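Local structure of metallophosphoesterase TT1561-like domain-containing protein (Aquifex aeolicus, 2YVT) at residues 4-9 and 248-253; 13-18 and 238-243; 133-138 and 169-174; 140-145 and 180-185. The protein is of unknown function but belongs to the calcineurin-like metallophosphoesterase superfamily, whose members commonly hydrolyse phosphate esters at a metal site. One frame throughout, in Å; residues are numbered along the deposited sequence.

Interaction 1. Residues 4-9 and 248-253; sequences MPRKVL and DLTQHK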
loop_
_atom_site.group_PDB
_atom_site.type_symbol
_atom_site.label_atom_id
_atom_site.label_comp_id
_atom_site.label_asym_id
_atom_site.label_seq_id
_atom_site.Cartn_x
_atom_site.Cartn_y
_atom_site.Cartn_z
HETATM N N MSE A 4 4.593 6.791 -25.993
HETATM C CA MSE A 4 3.607 5.912 -25.297
HETATM C C MSE A 4 3.862 5.940 -23.789
HETATM O O MSE A 4 4.326 4.947 -23.225
HETATM C CB MSE A 4 3.696 4.464 -25.801
HETATM C CG MSE A 4 3.479 4.262 -27.295
HETATM SE SE MSE A 4 3.291 2.362 -27.740
HETATM C CE MSE A 4 1.402 2.136 -27.293
ATOM N N PRO A 5 3.571 7.077 -23.127
ATOM C CA PRO A 5 3.879 7.086 -21.695
ATOM C C PRO A 5 2.937 6.180 -20.905
ATOM O O PRO A 5 1.810 5.893 -21.341
ATOM C CB PRO A 5 3.715 8.557 -21.291
ATOM C CG PRO A 5 2.818 9.147 -22.316
ATOM C CD PRO A 5 2.965 8.342 -23.581
ATOM N N ARG A 6 3.435 5.702 -19.772
ATOM C CA ARG A 6 2.665 4.867 -18.860
ATOM C C ARG A 6 2.818 5.525 -17.499
ATOM O O ARG A 6 3.803 5.303 -16.789
ATOM C CB ARG A 6 3.210 3.439 -18.854
ATOM C CG ARG A 6 3.069 2.692 -20.190
ATOM C CD ARG A 6 1.609 2.390 -20.521
ATOM N NE ARG A 6 1.453 1.617 -21.754
ATOM C CZ ARG A 6 1.197 2.141 -22.952
ATOM N NH1 ARG A 6 1.076 3.456 -23.109
ATOM N NH2 ARG A 6 1.068 1.342 -24.004
ATOM N N LYS A 7 1.847 6.363 -17.163
ATOM C CA LYS A 7 1.980 7.288 -16.047
ATOM C C LYS A 7 1.268 6.757 -14.809
ATOM O O LYS A 7 0.139 6.280 -14.888
ATOM C CB LYS A 7 1.445 8.669 -16.427
ATOM C CG LYS A 7 2.249 9.372 -17.528
ATOM C CD LYS A 7 1.669 10.751 -17.852
ATOM C CE LYS A 7 2.284 11.361 -19.120
ATOM N NZ LYS A 7 3.693 11.831 -18.943
ATOM N N VAL A 8 1.943 6.858 -13.667
ATOM C CA VAL A 8 1.412 6.348 -12.402
ATOM C C VAL A 8 1.391 7.471 -11.377
ATOM O O VAL A 8 2.407 8.137 -11.167
ATOM C CB VAL A 8 2.294 5.186 -11.838
ATOM C CG1 VAL A 8 1.702 4.632 -10.544
ATOM C CG2 VAL A 8 2.467 4.072 -12.871
ATOM N N LEU A 9 0.231 7.702 -10.767
ATOM C CA LEU A 9 0.132 8.611 -9.618
ATOM C C LEU A 9 -0.000 7.730 -8.386
ATOM O O LEU A 9 -0.916 6.915 -8.316
ATOM C CB LEU A 9 -1.089 9.536 -9.743
ATOM C CG LEU A 9 -1.248 10.735 -8.780
ATOM C CD1 LEU A 9 -2.441 11.578 -9.237
ATOM C CD2 LEU A 9 -1.421 10.367 -7.316
ATOM N N ASP A 248 6.630 8.052 -14.647
ATOM C CA ASP A 248 6.471 7.672 -16.035
ATOM C C ASP A 248 7.326 6.426 -16.260
ATOM O O ASP A 248 8.553 6.502 -16.280
ATOM C CB ASP A 248 6.901 8.813 -16.967
ATOM C CG ASP A 248 6.617 8.511 -18.426
ATOM O OD1 ASP A 248 6.619 7.320 -18.795
ATOM O OD2 ASP A 248 6.375 9.465 -19.209
ATOM N N LEU A 249 6.670 5.279 -16.403
ATOM C CA LEU A 249 7.371 4.002 -16.522
ATOM C C LEU A 249 8.035 3.821 -17.876
ATOM O O LEU A 249 8.933 2.987 -18.020
ATOM C CB LEU A 249 6.423 2.833 -16.250
ATOM C CG LEU A 249 5.703 2.834 -14.894
ATOM C CD1 LEU A 249 4.908 1.546 -14.737
ATOM C CD2 LEU A 249 6.680 3.016 -13.744
ATOM N N THR A 250 7.593 4.591 -18.868
ATOM C CA THR A 250 8.159 4.473 -20.209
ATOM C C THR A 250 9.547 5.097 -20.268
ATOM O O THR A 250 10.489 4.487 -20.786
ATOM C CB THR A 250 7.233 5.093 -21.264
ATOM O OG1 THR A 250 5.970 4.417 -21.217
ATOM C CG2 THR A 250 7.828 4.944 -22.672
ATOM N N GLN A 251 9.671 6.296 -19.709
ATOM C CA GLN A 251 10.942 7.009 -19.716
ATOM C C GLN A 251 11.659 7.007 -18.374
ATOM O O GLN A 251 12.713 7.624 -18.241
ATOM C CB GLN A 251 10.749 8.437 -20.219
ATOM C CG GLN A 251 10.469 8.503 -21.709
ATOM C CD GLN A 251 10.806 9.847 -22.296
ATOM O OE1 GLN A 251 10.032 10.801 -22.174
ATOM N NE2 GLN A 251 11.969 9.938 -22.947
ATOM N N HIS A 252 11.102 6.297 -17.395
ATOM C CA HIS A 252 11.663 6.241 -16.038
ATOM C C HIS A 252 11.859 7.632 -15.424
ATOM O O HIS A 252 12.897 7.923 -14.820
ATOM C CB HIS A 252 12.950 5.406 -15.994
ATOM C CG HIS A 252 12.702 3.935 -15.883
ATOM N ND1 HIS A 252 12.259 3.175 -16.944
ATOM C CD2 HIS A 252 12.823 3.084 -14.837
ATOM C CE1 HIS A 252 12.126 1.919 -16.558
ATOM N NE2 HIS A 252 12.453 1.838 -15.281
ATOM N N LYS A 253 10.850 8.481 -15.591
ATOM C CA LYS A 253 10.815 9.780 -14.935
ATOM C C LYS A 253 10.103 9.601 -13.592
ATOM O O LYS A 253 9.004 9.057 -13.548
ATOM C CB LYS A 253 10.074 10.802 -15.805
ATOM C CG LYS A 253 10.744 11.104 -17.150
ATOM C CD LYS A 253 10.035 12.244 -17.865
ATOM C CE LYS A 253 10.619 12.484 -19.246
ATOM N NZ LYS A 253 9.897 13.565 -19.974
#
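Thr250 OG1 gives its proton to the carbonyl of Met4, a selenomethionine in this crystal, with 2.6 Å between OG1 and Met4 O and the donor tilted 23° from the carbonyl plane. Two residues beyond Met4, Arg6 O accepts from Leu249 N at 2.9 Å in a nearly straight bond, its N-H...O angle 171°. Together these bonds fasten the N-terminal run to the turn of a beta hairpin, which carries a G1 beta bulge, His252 and Lys253 both facing Asp248. The hairpin joins strands 243-248 and 253-258, and Lys7 and Asp248 form an antiparallel non-hydrogen-bonded pair at the end of the first.

Charge adds to this pairing. Lys7 NZ lies 3.6 Å from Asp248 OD2, a long salt bridge, the lysine chain running straight until it bends at its last torsion (chi4 -73°). The other oxygen, Asp248 OD1, turns back to its own chain and accepts from Thr250 N at 2.9 Å, an Asx turn that probably helps hold the threonine hydroxyl toward Met4 O. Pro5 CB rests 3.5 Å from Asp248 OD2.

Apolar packing completes the contact on the side where Trp130 of strand 126-130 touches both Arg6 and Leu249. Here Leu249 CD1 meets Val8 CG2 at 4.0 Å.

Interaction 2. Residues 13-18 and 238-243; sequences NFKERF and EFEEGR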
loop_
_atom_site.group_PDB
_atom_site.type_symbol
_atom_site.label_atom_id
_atom_site.label_comp_id
_atom_site.label_asym_id
_atom_site.label_seq_id
_atom_site.Cartn_x
_atom_site.Cartn_y
_atom_site.Cartn_z
ATOM N N ASN A 13 -0.650 6.206 2.920
ATOM C CA ASN A 13 -1.242 6.680 4.175
ATOM C C ASN A 13 -2.382 7.667 3.929
ATOM O O ASN A 13 -2.357 8.811 4.402
ATOM C CB ASN A 13 -0.172 7.263 5.115
ATOM C CG ASN A 13 0.628 6.186 5.834
ATOM O OD1 ASN A 13 0.138 5.074 6.069
ATOM N ND2 ASN A 13 1.857 6.523 6.218
ATOM N N PHE A 14 -3.384 7.198 3.188
ATOM C CA PHE A 14 -4.623 7.953 2.977
ATOM C C PHE A 14 -5.230 8.370 4.321
ATOM O O PHE A 14 -5.667 9.516 4.477
ATOM C CB PHE A 14 -5.612 7.133 2.137
ATOM C CG PHE A 14 -6.956 7.762 2.019
ATOM C CD1 PHE A 14 -7.135 8.890 1.224
ATOM C CD2 PHE A 14 -8.050 7.230 2.703
ATOM C CE1 PHE A 14 -8.389 9.487 1.126
ATOM C CE2 PHE A 14 -9.308 7.824 2.616
ATOM C CZ PHE A 14 -9.476 8.954 1.826
ATOM N N LYS A 15 -5.243 7.437 5.278
ATOM C CA LYS A 15 -5.625 7.703 6.677
ATOM C C LYS A 15 -6.916 8.522 6.788
ATOM O O LYS A 15 -6.999 9.508 7.528
ATOM C CB LYS A 15 -4.474 8.373 7.448
ATOM C CG LYS A 15 -3.328 7.426 7.784
ATOM C CD LYS A 15 -2.215 8.113 8.570
ATOM C CE LYS A 15 -1.057 7.156 8.834
ATOM N NZ LYS A 15 -0.086 7.674 9.862
ATOM N N GLU A 16 -7.918 8.098 6.028
ATOM C CA GLU A 16 -9.266 8.681 6.083
ATOM C C GLU A 16 -9.325 10.179 5.721
ATOM O O GLU A 16 -10.222 10.900 6.178
ATOM C CB GLU A 16 -9.905 8.410 7.453
ATOM C CG GLU A 16 -9.867 6.940 7.845
ATOM C CD GLU A 16 -10.526 6.638 9.173
ATOM O OE1 GLU A 16 -11.291 7.488 9.708
ATOM O OE2 GLU A 16 -10.258 5.530 9.681
ATOM N N ARG A 17 -8.383 10.636 4.897
ATOM C CA ARG A 17 -8.325 12.047 4.500
ATOM C C ARG A 17 -9.190 12.349 3.277
ATOM O O ARG A 17 -8.715 12.777 2.216
ATOM C CB ARG A 17 -6.875 12.546 4.360
ATOM C CG ARG A 17 -6.090 12.512 5.691
ATOM C CD ARG A 17 -6.777 13.336 6.804
ATOM N NE ARG A 17 -6.868 14.742 6.415
ATOM C CZ ARG A 17 -5.871 15.615 6.561
ATOM N NH1 ARG A 17 -4.727 15.235 7.127
ATOM N NH2 ARG A 17 -6.019 16.868 6.157
ATOM N N PHE A 18 -10.486 12.122 3.442
ATOM C CA PHE A 18 -11.434 12.398 2.371
ATOM C C PHE A 18 -11.415 13.874 1.986
ATOM O O PHE A 18 -11.675 14.210 0.825
ATOM C CB PHE A 18 -12.849 11.963 2.768
ATOM C CG PHE A 18 -12.951 10.503 3.112
ATOM C CD1 PHE A 18 -13.078 9.555 2.100
ATOM C CD2 PHE A 18 -12.895 10.073 4.436
ATOM C CE1 PHE A 18 -13.149 8.205 2.396
ATOM C CE2 PHE A 18 -12.972 8.711 4.748
ATOM C CZ PHE A 18 -13.107 7.779 3.722
ATOM N N GLU A 238 3.954 11.435 2.702
ATOM C CA GLU A 238 2.659 11.390 3.389
ATOM C C GLU A 238 1.554 12.137 2.665
ATOM O O GLU A 238 1.654 13.344 2.439
ATOM C CB GLU A 238 2.792 11.967 4.802
ATOM C CG GLU A 238 3.757 11.201 5.693
ATOM C CD GLU A 238 3.254 9.823 6.126
ATOM O OE1 GLU A 238 2.059 9.504 5.956
ATOM O OE2 GLU A 238 4.073 9.054 6.653
ATOM N N PHE A 239 0.473 11.426 2.345
ATOM C CA PHE A 239 -0.717 12.071 1.805
ATOM C C PHE A 239 -1.228 13.222 2.702
ATOM O O PHE A 239 -1.703 14.242 2.179
ATOM C CB PHE A 239 -1.809 11.031 1.569
ATOM C CG PHE A 239 -2.987 11.544 0.799
ATOM C CD1 PHE A 239 -2.840 11.971 -0.519
ATOM C CD2 PHE A 239 -4.260 11.554 1.376
ATOM C CE1 PHE A 239 -3.940 12.425 -1.243
ATOM C CE2 PHE A 239 -5.369 12.002 0.642
ATOM C CZ PHE A 239 -5.197 12.439 -0.663
ATOM N N GLU A 240 -1.090 13.074 4.027
ATOM C CA GLU A 240 -1.486 14.136 4.986
ATOM C C GLU A 240 -0.689 15.423 4.818
ATOM O O GLU A 240 -1.092 16.483 5.316
ATOM C CB GLU A 240 -1.193 13.746 6.426
ATOM C CG GLU A 240 -1.753 12.522 6.997
ATOM C CD GLU A 240 -1.119 12.290 8.367
ATOM O OE1 GLU A 240 -1.831 11.890 9.291
ATOM O OE2 GLU A 240 0.108 12.541 8.525
ATOM N N GLU A 241 0.490 15.308 4.226
ATOM C CA GLU A 241 1.332 16.465 3.947
ATOM C C GLU A 241 1.046 17.017 2.554
ATOM O O GLU A 241 1.742 17.919 2.087
ATOM C CB GLU A 241 2.810 16.079 4.076
ATOM C CG GLU A 241 3.209 15.716 5.490
ATOM C CD GLU A 241 4.605 15.145 5.613
ATOM O OE1 GLU A 241 5.450 15.384 4.722
ATOM O OE2 GLU A 241 4.845 14.456 6.620
ATOM N N GLY A 242 0.031 16.462 1.889
ATOM C CA GLY A 242 -0.293 16.831 0.512
ATOM C C GLY A 242 0.648 16.251 -0.529
ATOM O O GLY A 242 0.699 16.732 -1.661
ATOM N N ARG A 243 1.377 15.205 -0.152
ATOM C CA ARG A 243 2.396 14.629 -1.014
ATOM C C ARG A 243 1.884 13.461 -1.853
ATOM O O ARG A 243 0.973 12.725 -1.448
ATOM C CB ARG A 243 3.641 14.252 -0.201
ATOM C CG ARG A 243 4.412 15.517 0.240
ATOM C CD ARG A 243 5.735 15.276 0.936
ATOM N NE ARG A 243 6.615 16.448 0.800
ATOM C CZ ARG A 243 6.688 17.471 1.655
ATOM N NH1 ARG A 243 7.521 18.472 1.401
ATOM N NH2 ARG A 243 5.952 17.512 2.764
HETATM O O HOH W 1 0.941 9.858 8.712
HETATM O O HOH W 2 -3.381 17.916 5.529
#
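Phe239 points from its 3-10 turn (239-241) into the loop 13-18, and its side chain can be followed outward atom by atom. CB sits 3.6 Å from Asn13 O. With CG anti to the backbone N (chi1 -170°), the ring is carried alongside Phe14, both side chains pointing the same way. CD2 nears Phe14 CA and CD1, and CE2 makes the closest ring contact, 3.6 Å from Phe14 CD1; the planes stand 34° apart. At the ring edge, close to its plane, CE2 also meets Arg17 O at 3.8 Å, while Arg17 CB lies beside the same carbon. The loop owes this shape to a type I' turn from Phe14 to Arg17, closed by Arg17 N to Phe14 O.

Polar groups flank the aromatic pair. Asn13 ND2 donates to Glu238 OE1 at 3.0 Å from its syn side, the amide and carboxylate planes only 8° apart; Asn13 OD1 is taken by Asn41 N. A water accepts from Lys15 NZ at 2.7 Å and donates weakly to Glu238 OE1 and Glu240 OE2, while a second links Arg17 NH2 to Glu240 O. Arg17 has its stronger partner in Asp19, a salt bridge through NE.

The contact joins the loop between strand 7-12 and helix 21-31 to the loop leading into strand 243-248. Phe239 also packs on Ile11 of strand 7-12, and Phe14 meets the ring of Phe81 of helix 65-86.

Interaction 3. Residues 133-138 and 169-174; sequences EFEVIG and NELKPR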
loop_
_atom_site.group_PDB
_atom_site.type_symbol
_atom_site.label_atom_id
_atom_site.label_comp_id
_atom_site.label_asym_id
_atom_site.label_seq_id
_atom_site.Cartn_x
_atom_site.Cartn_y
_atom_site.Cartn_z
ATOM N N GLU A 133 1.812 -5.518 -20.689
ATOM C CA GLU A 133 3.258 -5.286 -20.597
ATOM C C GLU A 133 3.818 -5.409 -19.178
ATOM O O GLU A 133 5.009 -5.678 -19.001
ATOM C CB GLU A 133 3.628 -3.918 -21.187
ATOM C CG GLU A 133 5.144 -3.677 -21.308
ATOM C CD GLU A 133 5.514 -2.589 -22.306
ATOM O OE1 GLU A 133 4.630 -2.168 -23.091
ATOM O OE2 GLU A 133 6.696 -2.162 -22.310
ATOM N N PHE A 134 2.966 -5.210 -18.176
ATOM C CA PHE A 134 3.416 -5.253 -16.786
ATOM C C PHE A 134 2.680 -6.326 -16.015
ATOM O O PHE A 134 1.539 -6.659 -16.344
ATOM C CB PHE A 134 3.180 -3.905 -16.081
ATOM C CG PHE A 134 3.902 -2.741 -16.711
ATOM C CD1 PHE A 134 5.170 -2.365 -16.261
ATOM C CD2 PHE A 134 3.313 -2.014 -17.738
ATOM C CE1 PHE A 134 5.841 -1.288 -16.835
ATOM C CE2 PHE A 134 3.981 -0.932 -18.322
ATOM C CZ PHE A 134 5.246 -0.576 -17.869
ATOM N N GLU A 135 3.346 -6.866 -14.999
ATOM C CA GLU A 135 2.669 -7.579 -13.924
ATOM C C GLU A 135 2.789 -6.706 -12.684
ATOM O O GLU A 135 3.889 -6.276 -12.321
ATOM C CB GLU A 135 3.292 -8.957 -13.655
ATOM C CG GLU A 135 3.073 -9.997 -14.770
ATOM C CD GLU A 135 1.652 -10.558 -14.834
ATOM O OE1 GLU A 135 0.762 -10.097 -14.088
ATOM O OE2 GLU A 135 1.419 -11.479 -15.650
ATOM N N VAL A 136 1.655 -6.439 -12.045
ATOM C CA VAL A 136 1.640 -5.634 -10.828
ATOM C C VAL A 136 1.361 -6.556 -9.654
ATOM O O VAL A 136 0.351 -7.253 -9.641
ATOM C CB VAL A 136 0.593 -4.498 -10.909
ATOM C CG1 VAL A 136 0.746 -3.534 -9.737
ATOM C CG2 VAL A 136 0.765 -3.733 -12.225
ATOM N N ILE A 137 2.281 -6.573 -8.693
ATOM C CA ILE A 137 2.172 -7.449 -7.526
ATOM C C ILE A 137 1.966 -6.579 -6.298
ATOM O O ILE A 137 2.651 -5.570 -6.133
ATOM C CB ILE A 137 3.451 -8.286 -7.349
ATOM C CG1 ILE A 137 3.667 -9.177 -8.576
ATOM C CG2 ILE A 137 3.389 -9.141 -6.083
ATOM C CD1 ILE A 137 5.031 -9.783 -8.608
ATOM N N GLY A 138 1.023 -6.963 -5.443
ATOM C CA GLY A 138 0.796 -6.246 -4.191
ATOM C C GLY A 138 0.899 -7.152 -2.983
ATOM O O GLY A 138 0.433 -8.289 -3.007
ATOM N N ASN A 169 7.305 -16.435 -9.865
ATOM C CA ASN A 169 8.015 -17.269 -10.848
ATOM C C ASN A 169 7.118 -18.120 -11.753
ATOM O O ASN A 169 7.606 -18.763 -12.688
ATOM C CB ASN A 169 9.012 -18.188 -10.136
ATOM C CG ASN A 169 10.271 -17.463 -9.690
ATOM O OD1 ASN A 169 10.498 -16.297 -10.031
ATOM N ND2 ASN A 169 11.105 -18.160 -8.928
ATOM N N GLU A 170 5.822 -18.139 -11.461
ATOM C CA GLU A 170 4.859 -18.908 -12.244
ATOM C C GLU A 170 4.121 -18.007 -13.235
ATOM O O GLU A 170 3.356 -18.490 -14.073
ATOM C CB GLU A 170 3.841 -19.599 -11.328
ATOM C CG GLU A 170 4.423 -20.297 -10.101
ATOM C CD GLU A 170 4.663 -21.786 -10.295
ATOM O OE1 GLU A 170 4.311 -22.334 -11.365
ATOM O OE2 GLU A 170 5.204 -22.408 -9.357
ATOM N N LEU A 171 4.355 -16.700 -13.130
ATOM C CA LEU A 171 3.627 -15.707 -13.922
ATOM C C LEU A 171 4.203 -15.497 -15.318
ATOM O O LEU A 171 5.362 -15.830 -15.586
ATOM C CB LEU A 171 3.587 -14.358 -13.193
ATOM C CG LEU A 171 3.021 -14.251 -11.773
ATOM C CD1 LEU A 171 3.117 -12.810 -11.285
ATOM C CD2 LEU A 171 1.593 -14.753 -11.693
ATOM N N LYS A 172 3.373 -14.934 -16.197
ATOM C CA LYS A 172 3.805 -14.470 -17.513
ATOM C C LYS A 172 5.001 -13.525 -17.358
ATOM O O LYS A 172 4.954 -12.600 -16.544
ATOM C CB LYS A 172 2.663 -13.743 -18.232
ATOM C CG LYS A 172 1.421 -14.584 -18.494
ATOM C CD LYS A 172 0.295 -13.725 -19.053
ATOM C CE LYS A 172 -0.976 -14.537 -19.262
ATOM N NZ LYS A 172 -2.053 -13.720 -19.887
ATOM N N PRO A 173 6.082 -13.767 -18.124
ATOM C CA PRO A 173 7.272 -12.912 -18.057
ATOM C C PRO A 173 7.001 -11.495 -18.574
ATOM O O PRO A 173 6.797 -11.289 -19.772
ATOM C CB PRO A 173 8.289 -13.645 -18.943
ATOM C CG PRO A 173 7.468 -14.483 -19.863
ATOM C CD PRO A 173 6.247 -14.875 -19.085
ATOM N N ARG A 174 6.980 -10.532 -17.658
ATOM C CA ARG A 174 6.677 -9.140 -17.982
ATOM C C ARG A 174 7.478 -8.211 -17.077
ATOM O O ARG A 174 8.178 -8.668 -16.175
ATOM C CB ARG A 174 5.175 -8.880 -17.817
ATOM C CG ARG A 174 4.335 -9.371 -18.981
ATOM C CD ARG A 174 3.062 -10.024 -18.507
ATOM N NE ARG A 174 2.023 -9.055 -18.185
ATOM C CZ ARG A 174 0.892 -8.905 -18.870
ATOM N NH1 ARG A 174 0.013 -7.997 -18.487
ATOM N NH2 ARG A 174 0.632 -9.661 -19.931
#
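Two hydrogen bonds from Arg174 converge on the backbone carbonyl of Phe134. Arg174 NH1 reaches Phe134 O at 3.0 Å and NE, more weakly, at 3.1 Å, so the oxygen lies at the guanidinium edge, only 6° out of its plane. The arginine bends at chi2 and chi3 (139° and 81°), which brings the guanidinium edge to Phe134 O, with Glu133 N over one face.

The charged contact is less directional: Glu135 OE2 is 3.6 Å from Arg174 NE but well out of the guanidinium plane, and no N-H points at it. The two side chains cross at about a right angle.

This contact ties the start of strand 134-144, where Glu133 and Phe134 form a classic beta bulge opposite Trp130, to the loop entering its parallel neighbour 175-180. An alanine at Arg174 would remove both donors to Phe134 O and is likely to leave the Glu135 carboxylate without its salt-bridge partner.

Van der Waals contacts add to these bonds. Arg174 CB packs 3.4 Å from Glu133 O, and Lys172 CB touches Glu135 OE2 at 3.7 Å. Farther along the strand, Ile137 CD1 meets Leu171 CD1 loosely at 4.5 Å, with Phe127 of strand 126-130 touching both Leu171 and Glu135.

Interaction 4. Residues 140-145 and 180-185; sequences GGLLTE and FYTPPI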
loop_
_atom_site.group_PDB
_atom_site.type_symbol
_atom_site.label_atom_id
_atom_site.label_comp_id
_atom_site.label_asym_id
_atom_site.label_seq_id
_atom_site.Cartn_x
_atom_site.Cartn_y
_atom_site.Cartn_z
ATOM N N GLY A 140 0.389 -6.185 1.086
ATOM C CA GLY A 140 0.195 -5.165 2.109
ATOM C C GLY A 140 0.558 -5.587 3.520
ATOM O O GLY A 140 1.139 -6.657 3.750
ATOM N N GLY A 141 0.225 -4.726 4.470
ATOM C CA GLY A 141 0.518 -4.987 5.869
ATOM C C GLY A 141 1.952 -4.689 6.250
ATOM O O GLY A 141 2.803 -4.446 5.390
ATOM N N LEU A 142 2.216 -4.712 7.551
ATOM C CA LEU A 142 3.569 -4.520 8.069
ATOM C C LEU A 142 4.324 -5.831 7.944
ATOM O O LEU A 142 3.929 -6.838 8.527
ATOM C CB LEU A 142 3.520 -4.073 9.529
ATOM C CG LEU A 142 4.864 -3.610 10.097
ATOM C CD1 LEU A 142 5.320 -2.293 9.459
ATOM C CD2 LEU A 142 4.755 -3.477 11.604
ATOM N N LEU A 143 5.406 -5.815 7.172
ATOM C CA LEU A 143 6.228 -7.017 6.996
ATOM C C LEU A 143 7.310 -6.987 8.064
ATOM O O LEU A 143 7.964 -5.957 8.289
ATOM C CB LEU A 143 6.802 -7.097 5.576
ATOM C CG LEU A 143 5.756 -6.911 4.463
ATOM C CD1 LEU A 143 6.343 -7.169 3.086
ATOM C CD2 LEU A 143 4.491 -7.768 4.703
ATOM N N THR A 144 7.434 -8.114 8.753
ATOM C CA THR A 144 8.244 -8.237 9.956
ATOM C C THR A 144 9.008 -9.542 9.905
ATOM O O THR A 144 8.777 -10.383 9.034
ATOM C CB THR A 144 7.367 -8.286 11.235
ATOM O OG1 THR A 144 6.649 -9.530 11.274
ATOM C CG2 THR A 144 6.384 -7.112 11.297
ATOM N N GLU A 145 9.898 -9.736 10.871
ATOM C CA GLU A 145 10.635 -10.985 10.937
ATOM C C GLU A 145 9.776 -12.130 11.444
ATOM O O GLU A 145 9.841 -13.224 10.886
ATOM C CB GLU A 145 11.908 -10.840 11.778
ATOM C CG GLU A 145 12.925 -9.887 11.146
ATOM C CD GLU A 145 13.393 -10.320 9.757
ATOM O OE1 GLU A 145 13.161 -11.481 9.356
ATOM O OE2 GLU A 145 13.985 -9.485 9.042
ATOM N N PHE A 180 4.156 -2.420 -1.953
ATOM C CA PHE A 180 4.172 -2.902 -0.572
ATOM C C PHE A 180 3.803 -1.767 0.354
ATOM O O PHE A 180 4.188 -0.626 0.115
ATOM C CB PHE A 180 5.576 -3.388 -0.162
ATOM C CG PHE A 180 6.149 -4.446 -1.059
ATOM C CD1 PHE A 180 5.539 -5.690 -1.180
ATOM C CD2 PHE A 180 7.314 -4.192 -1.774
ATOM C CE1 PHE A 180 6.082 -6.671 -2.022
ATOM C CE2 PHE A 180 7.867 -5.159 -2.607
ATOM C CZ PHE A 180 7.252 -6.401 -2.729
ATOM N N TYR A 181 3.076 -2.073 1.427
ATOM C CA TYR A 181 2.931 -1.093 2.492
ATOM C C TYR A 181 4.302 -0.812 3.125
ATOM O O TYR A 181 4.671 0.335 3.365
ATOM C CB TYR A 181 1.929 -1.577 3.546
ATOM C CG TYR A 181 1.901 -0.711 4.776
ATOM C CD1 TYR A 181 1.351 0.571 4.736
ATOM C CD2 TYR A 181 2.431 -1.170 5.987
ATOM C CE1 TYR A 181 1.320 1.377 5.878
ATOM C CE2 TYR A 181 2.397 -0.381 7.136
ATOM C CZ TYR A 181 1.847 0.891 7.074
ATOM O OH TYR A 181 1.825 1.675 8.196
ATOM N N THR A 182 5.054 -1.879 3.385
ATOM C CA THR A 182 6.331 -1.769 4.079
ATOM C C THR A 182 7.470 -1.463 3.106
ATOM O O THR A 182 7.641 -2.177 2.114
ATOM C CB THR A 182 6.634 -3.059 4.844
ATOM O OG1 THR A 182 5.554 -3.342 5.725
ATOM C CG2 THR A 182 7.912 -2.925 5.660
ATOM N N PRO A 183 8.245 -0.395 3.384
ATOM C CA PRO A 183 9.396 -0.099 2.542
ATOM C C PRO A 183 10.638 -0.899 2.937
ATOM O O PRO A 183 10.724 -1.395 4.067
ATOM C CB PRO A 183 9.643 1.392 2.807
ATOM C CG PRO A 183 9.226 1.586 4.237
ATOM C CD PRO A 183 8.081 0.600 4.467
ATOM N N PRO A 184 11.599 -1.012 2.014
ATOM C CA PRO A 184 12.885 -1.594 2.376
ATOM C C PRO A 184 13.722 -0.597 3.159
ATOM O O PRO A 184 13.426 0.603 3.154
ATOM C CB PRO A 184 13.547 -1.824 1.020
ATOM C CG PRO A 184 13.009 -0.711 0.165
ATOM C CD PRO A 184 11.573 -0.567 0.607
ATOM N N ILE A 185 14.776 -1.092 3.803
ATOM C CA ILE A 185 15.804 -0.230 4.384
ATOM C C ILE A 185 16.496 0.551 3.263
ATOM O O ILE A 185 17.009 -0.035 2.309
ATOM C CB ILE A 185 16.865 -1.055 5.165
ATOM C CG1 ILE A 185 16.209 -2.020 6.170
ATOM C CG2 ILE A 185 17.887 -0.127 5.830
ATOM C CD1 ILE A 185 15.382 -1.364 7.265
HETATM O O HOH W 3 3.774 -4.566 2.886
#
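Thr182 and Tyr181 address the backbone of 140-143 in different ways, one through a hydroxyl and the other through the edge of its ring. Thr182 OG1, set anti to its own carbonyl carbon (chi1 -56°), reaches between two backbone groups: it donates to Gly141 O at 3.0 Å, in the carbonyl plane and on a lone pair, and accepts from Leu143 N at 2.9 Å with an N-H...O angle of 162°. Its CB rests against Leu143 CG.

Tyr181 lies with Gly141 O at its ring edge, near the plane, CD2 being 3.4 Å from that oxygen. Leu142 CD1 passes at a slant, 4.2 Å from Tyr181 CE2. Beyond the contact, the tyrosine hydroxyl bonds to Lys98 and its ring meets that of His220.

A water adds a further link, donating to Gly141 O at 2.7 Å and accepting from Thr182 N at 3.0 Å. A valine in place of Thr182 would probably leave Leu143 N and Gly141 O without this shared partner, though the carbonyl could keep its water.

Because the hydroxyl acts as donor and acceptor at once, its proton is directed to Gly141 O, and the polar atoms Gly141 O and Leu143 N are satisfied across a buried junction between strand 134-144 and the segment following strand 175-180.

How the interactions relate
Both central sheets of the calcineurin-like fold are represented. Interactions 1 and 2 lie toward the two ends of neighbouring strands 7-12 and 243-248, their centres 23 Å apart. Interactions 3 and 4 do the same for the parallel strands 134-144 and 175-180, and their segments alternate along the chain. The centres of interactions 3 and 4 are 20 Å apart. Interaction 1 spans nearly the whole sequence, with the other three between its segments. The two pairs touch at each end: Leu249 CD1 of interaction 1 packs 3.6 Å from Phe134 CE1 of interaction 3, and Asn13 OD1 of interaction 2 lies 3.9 Å from Tyr181 CE1 of interaction 4. The contacts thus join distant parts of the sequence into the two-sheet calcineurin-like fold.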